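Local coordinates for protein serine acetyltransferase (Entamoeba histolytica, PDB 3Q1X) that probably transfers an acetyl group to the hydroxyl of L-serine in cysteine biosynthesis, and is captured here with L-serine bound, at residues K33-L38 with M155-S160; K73-A78 with R148-E153; V141-G146 with I166-S171. One frame throughout, in Å; residues are numbered along the deposited sequence.

Overall arrangement
From the N terminus, residues 33-38 lead into helix 36-45 and residues 73-78 lie on helix 59-79; both wait for partners on helix 150-162. Residues 141-146, at the end of helix 128-144, come next. Then 148-153 closes interaction 2, and 155-160 closes interaction 1, so interaction 2 is nested inside the loop of interaction 1. Residues 166-171 close interaction 3 last, and its short loop crosses both others. Their centres lie about 12 to 16 Å apart. Interactions 1 and 2 bind two parts of the helical region to helix 150-162, and meet where Glu37 reaches Tyr150; interaction 3 ties helix 128-144 to the first turn of the left-handed beta-helix.

Interaction 1 of 3, residues K33-L38 with M155-S160; sequences KVFTEL and MESVHS
Phe35 lays one face of its ring against Ser157, and this CH-pi contact carries most of the meeting between 33-38 and helix 150-162. The methylene carbon Ser157 CB stands 3.7 Å from the centroid of the Phe35 ring, 17° off the ring normal. It is displaced toward the rim, and its closest approach is 3.6 Å to Phe35 CD1. Phe35 CG is wedged between the backbone N and the carbonyl carbon (chi1 66°), a torsion that directs the ring at the helix from a residue in the N-cap position of helix 36-45. On the opposite face of the same ring lies Leu38 CB, so the phenyl group is sandwiched between its own chain and its partner.

Apolar packing continues at the far end of the ring. Phe35 CZ comes within 3.7 Å of Val158 CG2, the methyl branch beside the backbone N, and the two side chains meet at a slant. This is packing within the helical region, setting the N-terminal end of helix 36-45 on helix 150-162, which leads into the left-handed beta-helix; Val158 also packs on Ala132 and Val135 of helix 128-144.

The polar component is carried by a water. It donates to Glu37 OE1 at 2.6 Å and is hydrogen-bonded to Ser157 OG at 2.8 Å, which bridges the two segments without any direct hydrogen bond between them. Glu37 OE1 also lies in the plane of the Phe35 ring, at its edge. Elsewhere on the same helix, His159 NE2 and Ser160 OG bond to His180 O and Tyr161 O of the second subunit.

Ser157 therefore works with both of its side-chain atoms, the carbon against an aromatic face and the oxygen toward a water, and the carboxylate of Glu37 would be expected to polarise that water.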
ATOM      1  N   LYS A  33      -6.734 -12.175  10.390  1.00 25.26           N
ATOM      2  CA  LYS A  33      -5.771 -13.040   9.716  1.00 24.32           C
ATOM      3  C   LYS A  33      -4.869 -12.190   8.832  1.00 23.55           C
ATOM      4  O   LYS A  33      -5.321 -11.594   7.852  1.00 23.50           O
ATOM      5  CB  LYS A  33      -6.489 -14.109   8.893  1.00 24.66           C
ATOM      6  N   VAL A  34      -3.593 -12.121   9.202  1.00 22.50           N
ATOM      7  CA  VAL A  34      -2.590 -11.398   8.422  1.00 21.51           C
ATOM      8  C   VAL A  34      -1.457 -12.359   8.051  1.00 21.13           C
ATOM      9  O   VAL A  34      -1.457 -13.511   8.496  1.00 21.07           O
ATOM     10  CB  VAL A  34      -2.038 -10.168   9.189  1.00 21.29           C
ATOM     11  CG1 VAL A  34      -3.143  -9.125   9.405  1.00 19.79           C
ATOM     12  CG2 VAL A  34      -1.406 -10.578  10.509  1.00 20.17           C
ATOM     13  N   PHE A  35      -0.498 -11.898   7.247  1.00 20.75           N
ATOM     14  CA  PHE A  35       0.635 -12.748   6.866  1.00 21.14           C
ATOM     15  C   PHE A  35       1.331 -13.421   8.054  1.00 21.33           C
ATOM     16  O   PHE A  35       1.377 -12.879   9.167  1.00 21.03           O
ATOM     17  CB  PHE A  35       1.626 -12.011   5.956  1.00 21.03           C
ATOM     18  CG  PHE A  35       2.340 -10.855   6.609  1.00 20.35           C
ATOM     19  CD1 PHE A  35       3.592 -11.033   7.181  1.00 19.80           C
ATOM     20  CD2 PHE A  35       1.797  -9.573   6.575  1.00 19.98           C
ATOM     21  CE1 PHE A  35       4.275  -9.959   7.755  1.00 20.17           C
ATOM     22  CE2 PHE A  35       2.466  -8.490   7.153  1.00 20.15           C
ATOM     23  CZ  PHE A  35       3.710  -8.685   7.740  1.00 19.10           C
ATOM     24  N   THR A  36       1.882 -14.603   7.791  1.00 21.52           N
ATOM     25  CA  THR A  36       2.241 -15.552   8.847  1.00 22.07           C
ATOM     26  C   THR A  36       3.124 -14.964   9.943  1.00 21.49           C
ATOM     27  O   THR A  36       2.793 -15.089  11.123  1.00 21.05           O
ATOM     28  CB  THR A  36       2.877 -16.841   8.277  1.00 22.38           C
ATOM     29  OG1 THR A  36       2.042 -17.365   7.241  1.00 24.50           O
ATOM     30  CG2 THR A  36       3.032 -17.894   9.368  1.00 23.35           C
ATOM     31  N   GLU A  37       4.217 -14.305   9.548  1.00 21.10           N
ATOM     32  CA  GLU A  37       5.205 -13.794  10.499  1.00 20.66           C
ATOM     33  C   GLU A  37       4.584 -12.800  11.482  1.00 20.23           C
ATOM     34  O   GLU A  37       4.820 -12.897  12.678  1.00 19.59           O
ATOM     35  CB  GLU A  37       6.417 -13.183   9.788  1.00 21.04           C
ATOM     36  CG  GLU A  37       7.203 -14.162   8.888  1.00 20.60           C
ATOM     37  CD  GLU A  37       6.722 -14.190   7.442  1.00 21.45           C
ATOM     38  OE1 GLU A  37       5.528 -13.913   7.175  1.00 22.70           O
ATOM     39  OE2 GLU A  37       7.552 -14.493   6.553  1.00 21.09           O
ATOM     40  N   LEU A  38       3.775 -11.871  10.967  1.00 19.96           N
ATOM     41  CA  LEU A  38       3.050 -10.920  11.808  1.00 19.92           C
ATOM     42  C   LEU A  38       1.987 -11.598  12.673  1.00 20.27           C
ATOM     43  O   LEU A  38       1.909 -11.317  13.861  1.00 20.57           O
ATOM     44  CB  LEU A  38       2.417  -9.798  10.974  1.00 19.65           C
ATOM     45  CG  LEU A  38       1.751  -8.631  11.722  1.00 18.82           C
ATOM     46  CD1 LEU A  38       2.738  -7.893  12.646  1.00 18.23           C
ATOM     47  CD2 LEU A  38       1.118  -7.662  10.725  1.00 17.98           C
ATOM     48  N   MET A 155      10.167  -8.760   4.906  1.00 16.33           N
ATOM     49  CA  MET A 155       9.904  -7.318   4.902  1.00 16.07           C
ATOM     50  C   MET A 155       9.083  -6.842   3.694  1.00 15.61           C
ATOM     51  O   MET A 155       8.390  -5.819   3.773  1.00 14.88           O
ATOM     52  CB  MET A 155      11.201  -6.519   5.016  1.00 15.97           C
ATOM     53  CG  MET A 155      11.927  -6.692   6.332  1.00 16.84           C
ATOM     54  SD  MET A 155      10.877  -6.599   7.778  1.00 17.46           S
ATOM     55  CE  MET A 155      10.401  -4.866   7.751  1.00 17.32           C
ATOM     56  N   GLU A 156       9.124  -7.589   2.593  1.00 15.88           N
ATOM     57  CA  GLU A 156       8.230  -7.303   1.467  1.00 16.03           C
ATOM     58  C   GLU A 156       6.755  -7.627   1.777  1.00 16.49           C
ATOM     59  O   GLU A 156       5.836  -6.997   1.222  1.00 16.93           O
ATOM     60  CB  GLU A 156       8.697  -8.006   0.189  1.00 15.83           C
ATOM     61  CG  GLU A 156       9.939  -7.374  -0.461  1.00 16.78           C
ATOM     62  CD  GLU A 156       9.820  -5.884  -0.719  1.00 16.31           C
ATOM     63  OE1 GLU A 156       8.706  -5.382  -0.984  1.00 16.61           O
ATOM     64  OE2 GLU A 156      10.866  -5.212  -0.666  1.00 17.43           O
ATOM     65  N   SER A 157       6.526  -8.588   2.673  1.00 17.04           N
ATOM     66  CA  SER A 157       5.182  -8.793   3.233  1.00 17.45           C
ATOM     67  C   SER A 157       4.715  -7.559   4.014  1.00 17.02           C
ATOM     68  O   SER A 157       3.596  -7.080   3.832  1.00 17.14           O
ATOM     69  CB  SER A 157       5.119 -10.039   4.112  1.00 17.56           C
ATOM     70  OG  SER A 157       5.257 -11.219   3.346  1.00 19.92           O
ATOM     71  N   VAL A 158       5.593  -7.044   4.874  1.00 16.05           N
ATOM     72  CA  VAL A 158       5.349  -5.783   5.578  1.00 15.76           C
ATOM     73  C   VAL A 158       5.099  -4.636   4.580  1.00 15.46           C
ATOM     74  O   VAL A 158       4.127  -3.884   4.716  1.00 16.05           O
ATOM     75  CB  VAL A 158       6.528  -5.440   6.510  1.00 15.11           C
ATOM     76  CG1 VAL A 158       6.408  -4.019   7.016  1.00 16.92           C
ATOM     77  CG2 VAL A 158       6.628  -6.446   7.669  1.00 15.21           C
ATOM     78  N   HIS A 159       5.942  -4.562   3.550  1.00 15.63           N
ATOM     79  CA  HIS A 159       5.833  -3.585   2.483  1.00 15.47           C
ATOM     80  C   HIS A 159       4.431  -3.583   1.842  1.00 15.03           C
ATOM     81  O   HIS A 159       3.812  -2.530   1.688  1.00 15.08           O
ATOM     82  CB  HIS A 159       6.944  -3.899   1.469  1.00 14.89           C
ATOM     83  CG  HIS A 159       7.286  -2.786   0.527  1.00 17.52           C
ATOM     84  ND1 HIS A 159       6.930  -1.470   0.732  1.00 19.40           N
ATOM     85  CD2 HIS A 159       8.010  -2.804  -0.616  1.00 17.33           C
ATOM     86  CE1 HIS A 159       7.390  -0.734  -0.264  1.00 17.39           C
ATOM     87  NE2 HIS A 159       8.050  -1.518  -1.096  1.00 18.61           N
ATOM     88  N   SER A 160       3.911  -4.767   1.516  1.00 15.48           N
ATOM     89  CA  SER A 160       2.580  -4.889   0.890  1.00 15.68           C
ATOM     90  C   SER A 160       1.447  -4.517   1.845  1.00 15.56           C
ATOM     91  O   SER A 160       0.459  -3.890   1.455  1.00 16.01           O
ATOM     92  CB  SER A 160       2.359  -6.314   0.367  1.00 16.12           C
ATOM     93  OG  SER A 160       3.288  -6.649  -0.654  1.00 17.33           O
TER
HETATM   94  O   HOH W   1       4.702 -13.644   4.712  1.00 32.36           O

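Interaction 2 of 3, residues K73-A78 with R148-E153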
ATOM      1  N   LYS A  73      12.382 -21.384   9.881  1.00 21.23           N
ATOM      2  CA  LYS A  73      13.397 -22.387   9.571  1.00 22.00           C
ATOM      3  C   LYS A  73      13.192 -22.935   8.161  1.00 21.94           C
ATOM      4  O   LYS A  73      14.137 -23.002   7.375  1.00 21.61           O
ATOM      5  CB  LYS A  73      13.395 -23.527  10.587  1.00 22.19           C
ATOM      6  CG  LYS A  73      14.628 -24.431  10.494  1.00 23.97           C
ATOM      7  CD  LYS A  73      14.538 -25.579  11.495  1.00 27.20           C
ATOM      8  CE  LYS A  73      13.477 -26.590  11.074  1.00 28.05           C
ATOM      9  NZ  LYS A  73      12.572 -26.936  12.210  1.00 29.76           N
ATOM     10  N   ASP A  74      11.951 -23.298   7.837  1.00 21.91           N
ATOM     11  CA  ASP A  74      11.635 -23.845   6.507  1.00 22.51           C
ATOM     12  C   ASP A  74      11.971 -22.878   5.371  1.00 21.71           C
ATOM     13  O   ASP A  74      12.585 -23.271   4.372  1.00 20.90           O
ATOM     14  CB  ASP A  74      10.178 -24.323   6.444  1.00 23.21           C
ATOM     15  CG  ASP A  74       9.970 -25.653   7.174  1.00 26.75           C
ATOM     16  OD1 ASP A  74      10.971 -26.266   7.598  1.00 30.93           O
ATOM     17  OD2 ASP A  74       8.809 -26.089   7.326  1.00 31.23           O
ATOM     18  N   SER A  75      11.613 -21.610   5.557  1.00 21.01           N
ATOM     19  CA  SER A  75      11.885 -20.569   4.572  1.00 20.71           C
ATOM     20  C   SER A  75      13.373 -20.224   4.459  1.00 20.10           C
ATOM     21  O   SER A  75      13.892 -20.061   3.355  1.00 19.67           O
ATOM     22  CB  SER A  75      11.070 -19.321   4.902  1.00 20.82           C
ATOM     23  OG  SER A  75       9.680 -19.596   4.811  1.00 22.17           O
ATOM     24  N   VAL A  76      14.071 -20.138   5.588  1.00 19.49           N
ATOM     25  CA  VAL A  76      15.513 -19.887   5.537  1.00 19.05           C
ATOM     26  C   VAL A  76      16.232 -21.047   4.847  1.00 18.99           C
ATOM     27  O   VAL A  76      17.133 -20.821   4.056  1.00 18.71           O
ATOM     28  CB  VAL A  76      16.136 -19.584   6.929  1.00 18.99           C
ATOM     29  CG1 VAL A  76      17.654 -19.468   6.827  1.00 18.33           C
ATOM     30  CG2 VAL A  76      15.571 -18.297   7.491  1.00 19.70           C
ATOM     31  N   THR A  77      15.818 -22.283   5.141  1.00 19.35           N
ATOM     32  CA  THR A  77      16.411 -23.466   4.505  1.00 19.94           C
ATOM     33  C   THR A  77      16.237 -23.438   2.972  1.00 20.13           C
ATOM     34  O   THR A  77      17.175 -23.746   2.219  1.00 21.07           O
ATOM     35  CB  THR A  77      15.808 -24.764   5.079  1.00 19.81           C
ATOM     36  OG1 THR A  77      16.119 -24.859   6.482  1.00 18.72           O
ATOM     37  CG2 THR A  77      16.357 -25.988   4.352  1.00 20.44           C
ATOM     38  N   ALA A  78      15.044 -23.062   2.521  1.00 20.82           N
ATOM     39  CA  ALA A  78      14.745 -22.994   1.082  1.00 20.70           C
ATOM     40  C   ALA A  78      15.721 -22.097   0.318  1.00 20.82           C
ATOM     41  O   ALA A  78      16.182 -22.457  -0.763  1.00 21.06           O
ATOM     42  CB  ALA A  78      13.303 -22.560   0.844  1.00 20.70           C
ATOM     43  N   ARG A 148      20.308 -13.101   3.558  1.00 17.87           N
ATOM     44  CA  ARG A 148      20.106 -11.997   2.629  1.00 18.35           C
ATOM     45  C   ARG A 148      18.860 -12.135   1.754  1.00 18.43           C
ATOM     46  O   ARG A 148      18.533 -11.227   0.998  1.00 19.57           O
ATOM     47  CB  ARG A 148      21.357 -11.819   1.752  1.00 18.44           C
ATOM     48  CG  ARG A 148      22.620 -11.373   2.512  1.00 18.23           C
ATOM     49  CD  ARG A 148      22.492  -9.919   2.944  1.00 20.08           C
ATOM     50  NE  ARG A 148      23.660  -9.472   3.696  1.00 17.94           N
ATOM     51  CZ  ARG A 148      23.832  -9.654   5.004  1.00 18.99           C
ATOM     52  NH1 ARG A 148      22.914 -10.283   5.721  1.00 17.93           N
ATOM     53  NH2 ARG A 148      24.936  -9.209   5.595  1.00 20.06           N
ATOM     54  N   TYR A 149      18.173 -13.266   1.857  1.00 17.77           N
ATOM     55  CA  TYR A 149      17.035 -13.549   0.988  1.00 18.01           C
ATOM     56  C   TYR A 149      15.684 -13.542   1.708  1.00 17.53           C
ATOM     57  O   TYR A 149      14.815 -12.691   1.429  1.00 17.27           O
ATOM     58  CB  TYR A 149      17.249 -14.885   0.278  1.00 17.87           C
ATOM     59  CG  TYR A 149      18.244 -14.799  -0.864  1.00 17.26           C
ATOM     60  CD1 TYR A 149      19.616 -14.813  -0.612  1.00 18.20           C
ATOM     61  CD2 TYR A 149      17.817 -14.700  -2.188  1.00 18.45           C
ATOM     62  CE1 TYR A 149      20.542 -14.721  -1.645  1.00 18.89           C
ATOM     63  CE2 TYR A 149      18.744 -14.611  -3.240  1.00 19.15           C
ATOM     64  CZ  TYR A 149      20.105 -14.621  -2.949  1.00 19.60           C
ATOM     65  OH  TYR A 149      21.042 -14.536  -3.958  1.00 20.63           O
ATOM     66  N   TYR A 150      15.490 -14.497   2.615  1.00 17.62           N
ATOM     67  CA  TYR A 150      14.198 -14.612   3.284  1.00 17.06           C
ATOM     68  C   TYR A 150      13.865 -13.384   4.149  1.00 17.03           C
ATOM     69  O   TYR A 150      12.706 -12.955   4.183  1.00 15.91           O
ATOM     70  CB  TYR A 150      14.047 -15.947   4.049  1.00 17.45           C
ATOM     71  CG  TYR A 150      12.842 -15.957   4.963  1.00 16.78           C
ATOM     72  CD1 TYR A 150      11.539 -15.874   4.452  1.00 17.64           C
ATOM     73  CD2 TYR A 150      13.007 -16.016   6.338  1.00 18.68           C
ATOM     74  CE1 TYR A 150      10.433 -15.849   5.312  1.00 18.28           C
ATOM     75  CE2 TYR A 150      11.923 -16.009   7.192  1.00 19.25           C
ATOM     76  CZ  TYR A 150      10.642 -15.923   6.684  1.00 19.58           C
ATOM     77  OH  TYR A 150       9.582 -15.906   7.564  1.00 20.79           O
ATOM     78  N   CYS A 151      14.871 -12.802   4.815  1.00 16.16           N
ATOM     79  CA  CYS A 151      14.641 -11.582   5.621  1.00 16.35           C
ATOM     80  C   CYS A 151      14.119 -10.426   4.760  1.00 16.00           C
ATOM     81  O   CYS A 151      13.299  -9.634   5.220  1.00 15.17           O
ATOM     82  CB  CYS A 151      15.886 -11.166   6.433  1.00 16.51           C
ATOM     83  SG  CYS A 151      17.359 -10.675   5.459  1.00 18.74           S
ATOM     84  N   ARG A 152      14.566 -10.352   3.505  1.00 16.05           N
ATOM     85  CA  ARG A 152      13.992  -9.387   2.574  1.00 16.23           C
ATOM     86  C   ARG A 152      12.552  -9.738   2.181  1.00 16.16           C
ATOM     87  O   ARG A 152      11.701  -8.847   2.113  1.00 16.37           O
ATOM     88  CB  ARG A 152      14.865  -9.211   1.327  1.00 15.68           C
ATOM     89  CG  ARG A 152      14.253  -8.261   0.296  1.00 16.99           C
ATOM     90  CD  ARG A 152      14.172  -6.804   0.779  1.00 16.67           C
ATOM     91  NE  ARG A 152      13.628  -5.915  -0.256  1.00 17.71           N
ATOM     92  CZ  ARG A 152      14.341  -5.336  -1.224  1.00 18.13           C
ATOM     93  NH1 ARG A 152      15.656  -5.525  -1.316  1.00 18.02           N
ATOM     94  NH2 ARG A 152      13.734  -4.562  -2.110  1.00 20.16           N
ATOM     95  N   GLU A 153      12.278 -11.027   1.944  1.00 16.75           N
ATOM     96  CA  GLU A 153      10.929 -11.483   1.588  1.00 17.13           C
ATOM     97  C   GLU A 153       9.931 -11.160   2.697  1.00 16.58           C
ATOM     98  O   GLU A 153       8.827 -10.683   2.441  1.00 16.86           O
ATOM     99  CB  GLU A 153      10.913 -12.989   1.313  1.00 17.55           C
ATOM    100  CG  GLU A 153       9.576 -13.511   0.796  1.00 20.47           C
ATOM    101  CD  GLU A 153       9.693 -14.899   0.193  1.00 23.21           C
ATOM    102  OE1 GLU A 153      10.259 -15.798   0.853  1.00 27.40           O
ATOM    103  OE2 GLU A 153       9.227 -15.086  -0.942  1.00 25.51           O
TER
HETATM  104  O   HOH W   2       8.558 -17.521   2.982  1.00 36.33           O
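Tyr150 begins its contact with helix 59-79 at CB, which passes 4.2 Å from Ser75 O. Tyr150 CG, anti to the backbone N (chi1 169°), already faces Ser75 CB at 3.8 Å, and from there the ring extends broadside past Ser75. Five of the remaining positions can be read against that serine or its neighbour: Tyr150 CD1 lies 3.5 Å from Ser75 CB, Tyr150 CE1 meets Ser75 CB and then Ser75 OG at 3.9 Å, and Tyr150 CE2 and CZ stand further back over the same methylene. Tyr150 CD2 is different, since its nearest partner is Val76 CG2 at 3.6 Å, a methyl arriving from a side chain set at about a right angle to that of the tyrosine. Ser75 CB is 3.6 Å from the centroid of the Tyr150 ring and 15° off its normal, which satisfies the geometry of a CH-pi contact over the face.

This is helix-to-helix packing inside the helical region that precedes the left-handed beta-helix of the serine acetyltransferase fold. Leu142 of helix 128-144 touches both Val76 and Tyr150, so three helices converge here. The carboxylate of Glu147 accepts the backbone N-H groups of Tyr149, Tyr150 and Cys151 as helix 150-162 begins.

At the tip, Tyr150 OH is hydrogen-bonded to Glu37 OE2. Along the ring edge, in its plane, sits Glu153 OE1, which accepts from a water at 3.2 Å; the same water is hydrogen-bonded to Ser75 OG at 3.0 Å. The other oxygen, Glu153 OE2, forms a salt bridge with Arg125 of the second subunit.

Interaction 3 of 3, residues V141-G146 with I166-S171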
ATOM      1  N   VAL A 141      17.402  -9.622  12.881  1.00 18.28           N
ATOM      2  CA  VAL A 141      18.228 -10.690  13.492  1.00 18.22           C
ATOM      3  C   VAL A 141      18.709 -11.689  12.428  1.00 18.46           C
ATOM      4  O   VAL A 141      19.863 -12.129  12.450  1.00 18.25           O
ATOM      5  CB  VAL A 141      17.516 -11.398  14.674  1.00 18.43           C
ATOM      6  CG1 VAL A 141      18.424 -12.446  15.299  1.00 16.97           C
ATOM      7  CG2 VAL A 141      17.126 -10.388  15.733  1.00 18.04           C
ATOM      8  N   LEU A 142      17.821 -12.027  11.493  1.00 18.11           N
ATOM      9  CA  LEU A 142      18.192 -12.812  10.321  1.00 18.75           C
ATOM     10  C   LEU A 142      19.308 -12.146   9.523  1.00 18.79           C
ATOM     11  O   LEU A 142      20.293 -12.803   9.166  1.00 18.58           O
ATOM     12  CB  LEU A 142      16.980 -13.075   9.429  1.00 18.95           C
ATOM     13  CG  LEU A 142      16.027 -14.179   9.884  1.00 20.28           C
ATOM     14  CD1 LEU A 142      14.864 -14.275   8.926  1.00 23.39           C
ATOM     15  CD2 LEU A 142      16.756 -15.512   9.963  1.00 22.08           C
ATOM     16  N   TYR A 143      19.168 -10.847   9.259  1.00 18.93           N
ATOM     17  CA  TYR A 143      20.183 -10.115   8.517  1.00 19.36           C
ATOM     18  C   TYR A 143      21.511 -10.169   9.276  1.00 19.93           C
ATOM     19  O   TYR A 143      22.567 -10.430   8.691  1.00 19.49           O
ATOM     20  CB  TYR A 143      19.762  -8.660   8.254  1.00 19.30           C
ATOM     21  CG  TYR A 143      20.691  -7.942   7.295  1.00 19.59           C
ATOM     22  CD1 TYR A 143      20.452  -7.946   5.916  1.00 19.14           C
ATOM     23  CD2 TYR A 143      21.836  -7.291   7.763  1.00 19.75           C
ATOM     24  CE1 TYR A 143      21.323  -7.300   5.031  1.00 19.30           C
ATOM     25  CE2 TYR A 143      22.710  -6.655   6.895  1.00 19.11           C
ATOM     26  CZ  TYR A 143      22.451  -6.655   5.536  1.00 20.23           C
ATOM     27  OH  TYR A 143      23.327  -6.021   4.685  1.00 22.12           O
ATOM     28  N   GLU A 144      21.439  -9.958  10.585  1.00 20.28           N
ATOM     29  CA  GLU A 144      22.633 -10.025  11.431  1.00 21.74           C
ATOM     30  C   GLU A 144      23.322 -11.404  11.442  1.00 22.02           C
ATOM     31  O   GLU A 144      24.509 -11.491  11.750  1.00 23.11           O
ATOM     32  CB  GLU A 144      22.326  -9.530  12.851  1.00 22.08           C
ATOM     33  CG  GLU A 144      22.185  -8.002  12.928  1.00 24.50           C
ATOM     34  CD  GLU A 144      21.856  -7.474  14.323  1.00 29.07           C
ATOM     35  OE1 GLU A 144      21.150  -8.160  15.098  1.00 30.71           O
ATOM     36  OE2 GLU A 144      22.294  -6.345  14.639  1.00 31.38           O
ATOM     37  N   CYS A 145      22.596 -12.467  11.093  1.00 22.01           N
ATOM     38  CA  CYS A 145      23.204 -13.801  10.939  1.00 23.22           C
ATOM     39  C   CYS A 145      23.860 -14.006   9.578  1.00 22.27           C
ATOM     40  O   CYS A 145      24.504 -15.041   9.337  1.00 22.50           O
ATOM     41  CB  CYS A 145      22.180 -14.904  11.162  1.00 23.50           C
ATOM     42  SG  CYS A 145      21.424 -14.893  12.745  1.00 31.95           S
ATOM     43  N   GLY A 146      23.704 -13.019   8.698  1.00 20.81           N
ATOM     44  CA  GLY A 146      24.272 -13.083   7.352  1.00 20.03           C
ATOM     45  C   GLY A 146      23.291 -13.489   6.263  1.00 19.12           C
ATOM     46  O   GLY A 146      23.674 -13.623   5.106  1.00 18.60           O
ATOM     47  N   ILE A 166      11.175  -1.084   4.881  1.00 16.84           N
ATOM     48  CA  ILE A 166      12.334  -1.077   5.760  1.00 17.20           C
ATOM     49  C   ILE A 166      13.197  -2.262   5.389  1.00 17.07           C
ATOM     50  O   ILE A 166      12.769  -3.413   5.539  1.00 17.84           O
ATOM     51  CB  ILE A 166      11.939  -1.201   7.261  1.00 16.26           C
ATOM     52  CG1 ILE A 166      11.013  -0.061   7.688  1.00 17.65           C
ATOM     53  CG2 ILE A 166      13.197  -1.232   8.139  1.00 17.78           C
ATOM     54  CD1 ILE A 166      10.570  -0.140   9.148  1.00 17.32           C
ATOM     55  N   HIS A 167      14.396  -2.001   4.881  1.00 16.79           N
ATOM     56  CA  HIS A 167      15.305  -3.093   4.558  1.00 16.95           C
ATOM     57  C   HIS A 167      15.730  -3.817   5.837  1.00 17.02           C
ATOM     58  O   HIS A 167      16.040  -3.153   6.830  1.00 17.46           O
ATOM     59  CB  HIS A 167      16.542  -2.606   3.805  1.00 16.41           C
ATOM     60  CG  HIS A 167      17.362  -3.723   3.252  1.00 16.39           C
ATOM     61  ND1 HIS A 167      17.309  -4.106   1.929  1.00 17.46           N
ATOM     62  CD2 HIS A 167      18.207  -4.589   3.861  1.00 15.62           C
ATOM     63  CE1 HIS A 167      18.117  -5.134   1.739  1.00 13.62           C
ATOM     64  NE2 HIS A 167      18.676  -5.444   2.894  1.00 18.48           N
ATOM     65  N   PRO A 168      15.721  -5.171   5.830  1.00 17.61           N
ATOM     66  CA  PRO A 168      16.095  -5.895   7.048  1.00 17.64           C
ATOM     67  C   PRO A 168      17.477  -5.553   7.604  1.00 17.92           C
ATOM     68  O   PRO A 168      17.732  -5.808   8.779  1.00 17.52           O
ATOM     69  CB  PRO A 168      16.030  -7.373   6.618  1.00 17.55           C
ATOM     70  CG  PRO A 168      16.079  -7.350   5.111  1.00 17.83           C
ATOM     71  CD  PRO A 168      15.303  -6.108   4.768  1.00 17.45           C
ATOM     72  N   GLY A 169      18.342  -4.978   6.762  1.00 17.95           N
ATOM     73  CA  GLY A 169      19.691  -4.535   7.165  1.00 18.17           C
ATOM     74  C   GLY A 169      19.745  -3.276   8.019  1.00 18.10           C
ATOM     75  O   GLY A 169      20.719  -3.055   8.738  1.00 18.22           O
ATOM     76  N   ALA A 170      18.703  -2.450   7.949  1.00 18.10           N
ATOM     77  CA  ALA A 170      18.653  -1.222   8.743  1.00 18.29           C
ATOM     78  C   ALA A 170      18.821  -1.541  10.223  1.00 18.37           C
ATOM     79  O   ALA A 170      18.339  -2.566  10.705  1.00 18.42           O
ATOM     80  CB  ALA A 170      17.348  -0.477   8.499  1.00 18.12           C
ATOM     81  N   SER A 171      19.530  -0.668  10.926  1.00 19.02           N
ATOM     82  CA  SER A 171      19.714  -0.791  12.369  1.00 19.90           C
ATOM     83  C   SER A 171      18.912   0.302  13.054  1.00 19.68           C
ATOM     84  O   SER A 171      19.136   1.483  12.812  1.00 20.04           O
ATOM     85  CB  SER A 171      21.196  -0.686  12.739  1.00 20.29           C
ATOM     86  OG  SER A 171      21.981  -1.508  11.897  1.00 23.77           O
TER
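Tyr143, whose ring rests on Gly169, has a backbone oxygen gripped by two donors. Gly146 N reaches Tyr143 O at 2.8 Å as part of a Schellman motif that ends helix 128-144, and Arg148 NH1 bonds to the same oxygen. The positive phi of Gly146 is what lets the chain turn back in this way. Arg148 also makes a cation-pi interaction with Tyr143, so the arginine engages both the carbonyl and the ring.

Across the segments, the contact rests mainly on an aromatic face set over a bare alpha carbon. Tyr143 CG lies opposite the backbone N about the CA-CB bond (chi1 -171°), which carries the ring out over the turn. Gly169 CA sits 3.4 Å from the centroid of the Tyr143 ring and only 8° off its normal, over the middle of the ring, with no beta carbon to hold the two apart. The approach is a CH-pi contact, made by a residue in the type I beta turn from His167 to Ala170. That turn is closed by Ala170 N donating to His167 O at 3.0 Å. At the base of the tyrosine, Tyr143 CB lies 3.5 Å from Pro168 O and 4.3 Å from Pro168 CB. Further out, Tyr143 CE1 approaches the edge of the His167 ring, 3.9 Å from His167 NE2, with the two planes at 84°; the pair is oblique. The phenol tip is held by Glu188 OE1, to which Tyr143 OH is hydrogen-bonded.

The side chain of His167 is also about 6 Å from a bound serine. The turn joins strand 165-166 to strand 171-172, its His167 backbone pairing with Ile186 in the next coil of the left-handed beta-helix. Helix 128-144 lies against it through Tyr143 and through Ala139 on Pro168, while Cys151 of helix 150-162 packs on the same proline.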